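Local atomic coordinates of diaminopimelate decarboxylase (Helicobacter pylori, PDB entry 2QGH), a protein that catalyses the pyridoxal-phosphate-dependent decarboxylation of meso-diaminopimelate to L-lysine, the last step of lysine biosynthesis. Residues E25-T30 and F35-F40; S320-K325 and S380-Q385. One frame throughout, in Å; residues are numbered along the deposited sequence.

Contact 1 (E25-T30 and F35-F40); sequences EELFQT and FYLYDF
Phe-35, at the start of strand 35-39, meets two side chains of helix 25-30: Leu-27, which points toward the strand, and Phe-28, whose ring end swings in. CZ, the far atom of the Phe-35 ring, does the touching and lies 3.9 Å from CE2 of Phe-28. The Phe-28 ring receives that atom at its edge, close to its own plane, and the two side chains run roughly perpendicular to each other. The same CZ of Phe-35 comes within 4.3 Å of CG of Leu-27, so one ring atom sits against two consecutive helix residues. A chi1 of 55° sets CG of Phe-35 between the backbone N and the carbonyl carbon, and the ring extends from there to the helix.

Two residues on, Leu-37 also projects toward the helix and meets Leu-27 tip to tip, CD2 of Leu-37 lying 3.9 Å from CD2 of Leu-27. No hydrogen bond crosses the interface, which buries a modest 149 Å². The axes of the two short segments come no closer than 12.5 Å and run at 145°, nearer antiparallel than parallel, and side chains alone bridge the gap.

Strand 35-39 belongs to the mixed sheet of the beta domain, pairing antiparallel with strand 289-299 and parallel with strand 393-397. Ile-402 of strand 402-406 touches both Leu-27 and Leu-37, and Leu-395 of strand 393-397 lies against Phe-35 and Leu-37, while Lys-369 makes a cation-pi contact with Phe-28. Helix 24-30 thus packs on one side of this sheet, and the chain continues from the strand directly into helix 40-52.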
# COMPACT_ATOMS: atom_id res chain seq x y z
N GLU A 25 19.12 20.70 -13.20
CA GLU A 25 18.44 21.94 -13.55
C GLU A 25 17.51 21.84 -14.74
O GLU A 25 16.37 22.31 -14.68
CB GLU A 25 19.46 23.06 -13.76
CG GLU A 25 20.17 23.45 -12.48
CD GLU A 25 19.22 23.53 -11.30
OE1 GLU A 25 18.32 24.40 -11.31
OE2 GLU A 25 19.38 22.72 -10.35
N GLU A 26 17.97 21.25 -15.84
CA GLU A 26 17.11 21.11 -17.00
C GLU A 26 15.92 20.26 -16.60
O GLU A 26 14.78 20.52 -16.99
CB GLU A 26 17.84 20.44 -18.17
CG GLU A 26 16.98 20.35 -19.43
CD GLU A 26 17.65 19.59 -20.56
OE1 GLU A 26 18.84 19.87 -20.84
OE2 GLU A 26 16.97 18.74 -21.18
N LEU A 27 16.21 19.24 -15.80
CA LEU A 27 15.20 18.30 -15.34
C LEU A 27 14.08 18.99 -14.55
O LEU A 27 12.91 18.89 -14.91
CB LEU A 27 15.87 17.22 -14.48
CG LEU A 27 15.09 15.92 -14.26
CD1 LEU A 27 14.64 15.35 -15.60
CD2 LEU A 27 15.98 14.92 -13.53
N PHE A 28 14.45 19.69 -13.49
CA PHE A 28 13.47 20.39 -12.66
C PHE A 28 12.71 21.49 -13.39
O PHE A 28 11.70 22.00 -12.90
CB PHE A 28 14.17 20.96 -11.43
CG PHE A 28 14.64 19.91 -10.46
CD1 PHE A 28 15.72 20.14 -9.63
CD2 PHE A 28 13.99 18.68 -10.39
CE1 PHE A 28 16.15 19.17 -8.73
CE2 PHE A 28 14.41 17.70 -9.49
CZ PHE A 28 15.49 17.95 -8.66
N GLN A 29 13.19 21.84 -14.58
CA GLN A 29 12.55 22.89 -15.35
C GLN A 29 11.39 22.33 -16.18
O GLN A 29 10.40 23.03 -16.40
CB GLN A 29 13.57 23.57 -16.28
CG GLN A 29 12.99 24.72 -17.09
CD GLN A 29 12.56 25.89 -16.21
OE1 GLN A 29 13.40 26.62 -15.69
NE2 GLN A 29 11.26 26.05 -16.04
N THR A 30 11.53 21.09 -16.65
CA THR A 30 10.50 20.47 -17.47
C THR A 30 9.67 19.40 -16.78
O THR A 30 8.75 18.85 -17.37
CB THR A 30 11.11 19.86 -18.78
OG1 THR A 30 12.14 18.92 -18.44
CG2 THR A 30 11.70 20.96 -19.65
N PHE A 35 8.79 12.51 -8.28
CA PHE A 35 8.81 11.52 -9.33
C PHE A 35 9.89 10.49 -9.13
O PHE A 35 10.79 10.67 -8.31
CB PHE A 35 8.97 12.17 -10.70
CG PHE A 35 10.17 13.08 -10.83
CD1 PHE A 35 10.04 14.46 -10.66
CD2 PHE A 35 11.42 12.56 -11.16
CE1 PHE A 35 11.14 15.31 -10.83
CE2 PHE A 35 12.52 13.40 -11.33
CZ PHE A 35 12.38 14.78 -11.17
N TYR A 36 9.78 9.38 -9.85
CA TYR A 36 10.79 8.35 -9.78
C TYR A 36 11.76 8.57 -10.93
O TYR A 36 11.34 8.87 -12.05
CB TYR A 36 10.13 6.97 -9.90
CG TYR A 36 9.53 6.46 -8.60
CD1 TYR A 36 10.33 5.93 -7.60
CD2 TYR A 36 8.15 6.49 -8.39
CE1 TYR A 36 9.79 5.44 -6.42
CE2 TYR A 36 7.59 6.00 -7.21
CZ TYR A 36 8.43 5.48 -6.23
OH TYR A 36 7.90 4.96 -5.07
N LEU A 37 13.06 8.45 -10.66
CA LEU A 37 14.09 8.61 -11.69
C LEU A 37 14.98 7.37 -11.69
O LEU A 37 15.53 7.00 -10.64
CB LEU A 37 14.94 9.86 -11.41
CG LEU A 37 16.02 10.21 -12.44
CD1 LEU A 37 15.38 10.50 -13.79
CD2 LEU A 37 16.82 11.41 -11.95
N TYR A 38 15.12 6.74 -12.85
CA TYR A 38 15.92 5.52 -12.96
C TYR A 38 17.16 5.64 -13.84
O TYR A 38 17.06 6.05 -15.00
CB TYR A 38 15.08 4.37 -13.51
CG TYR A 38 13.85 4.04 -12.70
CD1 TYR A 38 12.66 4.75 -12.87
CD2 TYR A 38 13.89 3.03 -11.73
CE1 TYR A 38 11.54 4.45 -12.09
CE2 TYR A 38 12.79 2.74 -10.96
CZ TYR A 38 11.61 3.45 -11.14
OH TYR A 38 10.53 3.15 -10.35
N ASP A 39 18.31 5.29 -13.28
CA ASP A 39 19.57 5.29 -14.04
C ASP A 39 19.58 3.89 -14.65
O ASP A 39 19.92 2.92 -13.98
CB ASP A 39 20.77 5.44 -13.11
CG ASP A 39 22.08 5.63 -13.88
OD1 ASP A 39 22.20 5.09 -15.01
OD2 ASP A 39 22.98 6.31 -13.35
N PHE A 40 19.21 3.79 -15.91
CA PHE A 40 19.14 2.51 -16.58
C PHE A 40 20.45 1.72 -16.67
O PHE A 40 20.43 0.48 -16.66
CB PHE A 40 18.49 2.69 -17.95
CG PHE A 40 16.98 2.53 -17.95
CD1 PHE A 40 16.24 2.73 -16.79
CD2 PHE A 40 16.30 2.20 -19.12
CE1 PHE A 40 14.85 2.61 -16.79
CE2 PHE A 40 14.90 2.07 -19.13
CZ PHE A 40 14.18 2.28 -17.95

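Contact 2 (S320-K325 and S380-Q385). With LYS (lysine), chain C.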
# COMPACT_ATOMS: atom_id res chain seq x y z
N SER A 320 7.08 2.39 6.24
CA SER A 320 5.98 2.03 7.13
C SER A 320 5.71 0.52 7.20
O SER A 320 5.49 -0.04 8.28
CB SER A 320 4.71 2.78 6.73
OG SER A 320 4.48 2.70 5.33
N LEU A 321 5.74 -0.14 6.05
CA LEU A 321 5.48 -1.58 5.99
C LEU A 321 6.57 -2.44 6.60
O LEU A 321 6.28 -3.44 7.26
CB LEU A 321 5.28 -2.03 4.54
CG LEU A 321 3.99 -2.76 4.14
CD1 LEU A 321 4.28 -3.54 2.88
CD2 LEU A 321 3.50 -3.71 5.23
N TYR A 322 7.83 -2.07 6.39
CA TYR A 322 8.92 -2.89 6.91
C TYR A 322 9.88 -2.15 7.84
O TYR A 322 10.89 -2.72 8.25
CB TYR A 322 9.73 -3.46 5.75
CG TYR A 322 8.86 -4.02 4.64
CD1 TYR A 322 8.21 -5.24 4.78
CD2 TYR A 322 8.67 -3.30 3.46
CE1 TYR A 322 7.39 -5.74 3.77
CE2 TYR A 322 7.85 -3.79 2.45
CZ TYR A 322 7.22 -5.01 2.61
OH TYR A 322 6.41 -5.48 1.60
N HIS A 323 9.56 -0.91 8.18
CA HIS A 323 10.44 -0.11 9.03
C HIS A 323 11.78 0.03 8.31
O HIS A 323 12.83 0.07 8.95
CB HIS A 323 10.65 -0.77 10.40
CG HIS A 323 9.43 -0.81 11.25
ND1 HIS A 323 8.37 -1.67 11.00
CD2 HIS A 323 9.07 -0.09 12.34
CE1 HIS A 323 7.43 -1.47 11.90
NE2 HIS A 323 7.83 -0.51 12.73
N ALA A 324 11.74 0.08 6.99
CA ALA A 324 12.95 0.20 6.19
C ALA A 324 13.50 1.62 6.17
O ALA A 324 12.75 2.60 6.18
CB ALA A 324 12.68 -0.26 4.77
N LYS A 325 14.82 1.73 6.15
CA LYS A 325 15.46 3.03 6.13
C LYS A 325 16.27 3.18 4.85
O LYS A 325 17.27 2.48 4.65
CB LYS A 325 16.39 3.18 7.34
CG LYS A 325 15.67 3.03 8.67
CD LYS A 325 16.65 3.03 9.83
CE LYS A 325 15.93 2.76 11.14
NZ LYS A 325 16.87 2.67 12.29
N SER A 380 7.64 2.02 -6.52
CA SER A 380 6.39 2.33 -7.19
C SER A 380 5.49 1.11 -7.44
O SER A 380 4.31 1.27 -7.74
CB SER A 380 6.67 3.03 -8.52
OG SER A 380 6.92 2.08 -9.53
N SER A 381 6.02 -0.10 -7.32
CA SER A 381 5.20 -1.29 -7.55
C SER A 381 4.22 -1.57 -6.41
O SER A 381 3.27 -2.32 -6.58
CB SER A 381 6.07 -2.52 -7.80
OG SER A 381 6.77 -2.89 -6.63
N MET A 382 4.45 -0.95 -5.25
CA MET A 382 3.55 -1.13 -4.10
C MET A 382 2.81 0.18 -3.82
O MET A 382 2.07 0.28 -2.84
CB MET A 382 4.32 -1.52 -2.84
CG MET A 382 5.12 -2.81 -2.93
SD MET A 382 5.80 -3.24 -1.31
CE MET A 382 4.46 -4.24 -0.66
N ALA A 383 3.04 1.17 -4.68
CA ALA A 383 2.43 2.49 -4.53
C ALA A 383 0.92 2.46 -4.73
O ALA A 383 0.40 1.67 -5.52
CB ALA A 383 3.08 3.48 -5.52
N SER A 384 0.22 3.35 -4.02
CA SER A 384 -1.24 3.44 -4.11
C SER A 384 -1.65 4.89 -4.36
O SER A 384 -0.80 5.76 -4.50
CB SER A 384 -1.88 2.98 -2.80
OG SER A 384 -1.61 3.94 -1.79
N GLN A 385 -2.97 5.12 -4.38
CA GLN A 385 -3.52 6.46 -4.59
C GLN A 385 -4.15 6.99 -3.29
O GLN A 385 -4.96 7.91 -3.31
CB GLN A 385 -4.58 6.41 -5.68
CG GLN A 385 -4.09 5.77 -6.97
CD GLN A 385 -5.18 5.66 -8.00
OE1 GLN A 385 -6.24 5.09 -7.74
NE2 GLN A 385 -4.94 6.22 -9.18
N LYS C . 7.92 -6.11 -0.90
CA LYS C . 9.10 -6.52 -0.08
C LYS C . 10.01 -5.32 0.17
O LYS C . 9.56 -4.19 -0.11
CB LYS C . 9.88 -7.64 -0.79
CG LYS C . 9.08 -8.93 -0.91
CD LYS C . 9.69 -9.90 -1.90
CE LYS C . 8.86 -11.18 -1.96
NZ LYS C . 9.25 -12.15 -3.03
OXT LYS C . 11.16 -5.51 0.64
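The phenol oxygen of Tyr-322 carries both a polar and an apolar neighbour: the alpha-amino N of the bound lysine donates a hydrogen bond to OH of Tyr-322 over 3.0 Å, while CE of Met-382 lies 3.2 Å from that oxygen. This is the ligand pocket of a fold-type III pyridoxal-phosphate enzyme, an alpha/beta barrel joined to a beta domain and completed across the dimer. Glu-350 of the second subunit hydrogen-bonds both the phenol OH and the lysine, and Arg-282 and Arg-318 bond to the lysine as well.

The Tyr-322 ring is lined on both faces. Lysine OXT stands 4.1 Å above one face, offset toward the rim, and the other carboxylate oxygen, O, comes 3.1 Å from CE2 of Tyr-322; CB of Leu-321 stands 3.7 Å above the opposite face. Met-382 comes in at the edge, its SD near the ring plane and 4.3 Å from CE2 of Tyr-322. The sulfur also borders the ligand, with SD of Met-382 3.6 Å from the lysine N. Met-382 bends at its last torsion (chi3 90°), which carries its methyl past the phenol oxygen to Leu-321, where CE of Met-382 rests 3.6 Å from CD1 of Leu-321.

In the fold
Contact 1 lies toward the periphery, about 23 Å from the centre of the chain, and is partly buried; contact 2 is fully buried, about 13 Å from that centre. The first is purely apolar, helix against sheet within one subunit. The second brings a helix end and a loop together around a ligand, mixes hydrophobic contacts with charged partners, and draws on the second subunit. Strand 35-39 connects them: one side packs on helix 24-30, while Tyr-36 and Tyr-38 touch Ser-380, at the start of segment 380-385. Tyr-38 and Ser-380 further share Glu-394 as a hydrogen-bond partner. The two centres are 21 Å apart.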